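Local coordinates for ferredoxin-NADP reductase (Neisseria gonorrhoeae MIA_2011_03-10, PDB 5TR9), which binds FAD and probably transfers electrons between NADP(H) and ferredoxin through the flavin, at residues R64-V69 with Y79-I84. Numbering follows the deposited sequence. Where two conformers were deposited one is given.
Sequences RAYSVV and YFAVLI. With FAD (flavin-adenine dinucleotide), chain C.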
# COMPACT_ATOMS: atom_id res chain seq x y z
N ARG A 64 1.88 16.62 2.61
CA ARG A 64 1.02 15.50 2.23
C ARG A 64 1.57 14.20 2.79
O ARG A 64 2.78 14.05 2.99
CB ARG A 64 0.88 15.37 0.70
CG ARG A 64 0.13 16.51 -0.00
CD ARG A 64 -1.35 16.53 0.37
NE ARG A 64 -2.14 17.43 -0.47
CZ ARG A 64 -2.28 18.74 -0.25
NH1 ARG A 64 -1.65 19.33 0.77
NH2 ARG A 64 -3.04 19.47 -1.06
N ALA A 65 0.67 13.23 3.00
CA ALA A 65 1.06 11.92 3.52
C ALA A 65 1.34 10.91 2.40
O ALA A 65 0.64 10.90 1.37
CB ALA A 65 -0.04 11.37 4.43
N TYR A 66 2.34 10.05 2.61
CA TYR A 66 2.71 8.99 1.66
C TYR A 66 3.13 7.76 2.43
O TYR A 66 3.95 7.86 3.35
CB TYR A 66 3.85 9.43 0.73
CG TYR A 66 3.40 10.62 -0.07
CD1 TYR A 66 2.67 10.46 -1.24
CD2 TYR A 66 3.65 11.91 0.40
CE1 TYR A 66 2.19 11.56 -1.93
CE2 TYR A 66 3.18 13.00 -0.28
CZ TYR A 66 2.47 12.82 -1.44
OH TYR A 66 1.99 13.93 -2.09
N SER A 67 2.61 6.59 2.05
CA SER A 67 3.07 5.36 2.68
C SER A 67 4.49 5.02 2.26
O SER A 67 4.84 5.10 1.08
CB SER A 67 2.16 4.19 2.30
OG SER A 67 0.81 4.46 2.64
N VAL A 68 5.32 4.61 3.22
CA VAL A 68 6.68 4.20 2.85
C VAL A 68 6.62 2.90 2.06
O VAL A 68 6.03 1.92 2.51
CB VAL A 68 7.57 4.05 4.10
CG1 VAL A 68 9.00 3.73 3.65
CG2 VAL A 68 7.54 5.32 4.93
N VAL A 69 7.24 2.89 0.87
CA VAL A 69 7.27 1.66 0.09
C VAL A 69 8.56 0.88 0.29
O VAL A 69 8.58 -0.34 0.07
CB VAL A 69 7.02 1.91 -1.42
CG1 VAL A 69 5.83 2.83 -1.62
CG2 VAL A 69 8.24 2.47 -2.09
N TYR A 79 8.98 6.19 -2.02
CA TYR A 79 7.54 6.46 -2.06
C TYR A 79 7.02 6.24 -3.47
O TYR A 79 7.78 6.26 -4.44
CB TYR A 79 7.23 7.90 -1.60
CG TYR A 79 7.77 8.19 -0.21
CD1 TYR A 79 7.03 7.84 0.92
CD2 TYR A 79 9.04 8.75 -0.04
CE1 TYR A 79 7.54 8.07 2.20
CE2 TYR A 79 9.55 8.98 1.24
CZ TYR A 79 8.80 8.64 2.35
OH TYR A 79 9.33 8.88 3.60
N PHE A 80 5.72 5.96 -3.55
CA PHE A 80 5.00 5.75 -4.81
C PHE A 80 3.88 6.78 -4.87
O PHE A 80 2.98 6.77 -4.02
CB PHE A 80 4.43 4.32 -4.87
CG PHE A 80 3.43 4.07 -5.98
CD1 PHE A 80 3.57 4.66 -7.22
CD2 PHE A 80 2.38 3.17 -5.78
CE1 PHE A 80 2.64 4.42 -8.24
CE2 PHE A 80 1.47 2.89 -6.80
CZ PHE A 80 1.60 3.52 -8.03
N ALA A 81 3.93 7.67 -5.87
CA ALA A 81 2.95 8.74 -6.00
C ALA A 81 2.26 8.72 -7.36
O ALA A 81 2.90 8.51 -8.40
CB ALA A 81 3.59 10.12 -5.78
N VAL A 82 0.95 8.93 -7.34
CA VAL A 82 0.17 9.14 -8.55
C VAL A 82 0.03 10.65 -8.76
O VAL A 82 -0.39 11.38 -7.85
CB VAL A 82 -1.21 8.46 -8.48
CG1 VAL A 82 -1.84 8.70 -7.15
CG2 VAL A 82 -2.14 9.00 -9.57
N LEU A 83 0.37 11.12 -9.97
CA LEU A 83 0.29 12.55 -10.24
C LEU A 83 -1.14 12.92 -10.61
O LEU A 83 -1.69 12.41 -11.60
CB LEU A 83 1.29 12.95 -11.33
CG LEU A 83 2.74 12.61 -10.98
CD1 LEU A 83 3.67 13.02 -12.12
CD2 LEU A 83 3.19 13.26 -9.66
N ILE A 84 -1.74 13.80 -9.82
CA ILE A 84 -3.15 14.15 -9.95
C ILE A 84 -3.27 15.45 -10.73
O ILE A 84 -2.58 16.44 -10.43
CB ILE A 84 -3.81 14.29 -8.56
CG1 ILE A 84 -3.70 12.98 -7.77
CG2 ILE A 84 -5.27 14.76 -8.71
CD1 ILE A 84 -4.43 11.82 -8.41
PA FAD C . -4.67 16.81 -3.38
O1A FAD C . -5.11 18.23 -3.24
O2A FAD C . -4.10 16.15 -2.13
O5B FAD C . -5.84 15.89 -3.85
C5B FAD C . -6.70 16.25 -4.95
C4B FAD C . -7.61 15.08 -5.21
O4B FAD C . -6.85 14.03 -5.84
C3B FAD C . -8.20 14.43 -3.97
O3B FAD C . -9.38 15.09 -3.53
C2B FAD C . -8.50 13.01 -4.45
O2B FAD C . -9.74 12.96 -5.15
C1B FAD C . -7.38 12.77 -5.46
N9A FAD C . -6.27 11.96 -4.97
C8A FAD C . -5.30 12.32 -4.07
N7A FAD C . -4.40 11.39 -3.86
C5A FAD C . -4.80 10.35 -4.69
C6A FAD C . -4.26 9.08 -4.94
N6A FAD C . -3.16 8.61 -4.33
N1A FAD C . -4.91 8.28 -5.82
C2A FAD C . -6.00 8.75 -6.43
N3A FAD C . -6.61 9.93 -6.27
C4A FAD C . -5.94 10.70 -5.39
N1 FAD C . -0.85 9.43 -2.40
C2 FAD C . 0.03 8.71 -3.15
O2 FAD C . 0.20 8.96 -4.35
N3 FAD C . 0.71 7.65 -2.57
C4 FAD C . 0.60 7.24 -1.25
O4 FAD C . 1.27 6.30 -0.83
C4X FAD C . -0.32 8.02 -0.46
N5 FAD C . -0.51 7.69 0.80
C5X FAD C . -1.39 8.44 1.55
C6 FAD C . -1.60 8.10 2.89
C7 FAD C . -2.48 8.83 3.68
C7M FAD C . -2.66 8.45 5.13
C8 FAD C . -3.16 9.93 3.13
C8M FAD C . -4.12 10.74 3.98
C9 FAD C . -2.97 10.26 1.79
C9A FAD C . -2.09 9.54 1.00
N10 FAD C . -1.89 9.82 -0.37
C10 FAD C . -1.00 9.11 -1.12
C1' FAD C . -2.46 11.03 -0.98
C2' FAD C . -1.42 12.16 -0.94
O2' FAD C . -1.22 12.64 0.39
C3' FAD C . -1.83 13.33 -1.84
O3' FAD C . -3.18 13.68 -1.58
C4' FAD C . -1.54 13.10 -3.33
O4' FAD C . -0.12 13.04 -3.51
C5' FAD C . -2.11 14.18 -4.22
O5' FAD C . -1.65 15.46 -3.75
P FAD C . -2.05 16.79 -4.52
O1P FAD C . -1.50 16.74 -5.95
O2P FAD C . -1.66 17.94 -3.66
O3P FAD C . -3.65 16.67 -4.59
O HOH W 1 4.14 6.12 -1.23
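Tyr79 meets Tyr66 through ring carbon CD1, 3.6 Å from Tyr66 CB, in an oblique approach without ring stacking. The same flank of the Tyr79 ring reaches the other strand's backbone at Ser67 O and, through CE1, the CG2 methyl of Val68 at 3.9 Å. The first bond of the Tyr79 side chain points neither toward nor away from 64-69; chi1 of -57° sets CG beside the backbone N and carries the ring onto that segment, and its hydroxyl hydrogen-bonds to Ser51 OG. Farther along, Val69 CG1 packs on Phe80 CB at 3.8 Å, whereas the Phe80 ring turns from this segment to meet Phe165 edge-to-face. Strands 64-67 and 79-82, axes at 122°, belong to the outermost strands of the six-stranded antiparallel sheet in the FR-type FAD-binding domain; no direct hydrogen bond joins the segments, and the flavin spans them instead. Ser67 N donates to FAD O4, while FAD N3 donates to Phe80 O over 2.8 Å (156°) and Val82 N to FAD O2. A water accepting from Phe80 N, 2.6 Å from Ser67 O, adds a second bridge. Tyr66 sets its CD1/CE1 ring edge over the face of the flavin pyrimidine, CE1 3.7 Å from FAD N1, the planes steeply inclined, and its OH shares a 2.7 Å hydrogen bond with FAD O4'. At the diphosphate, Arg64 NE donates to FAD O2A at 2.9 Å, close to the guanidinium plane.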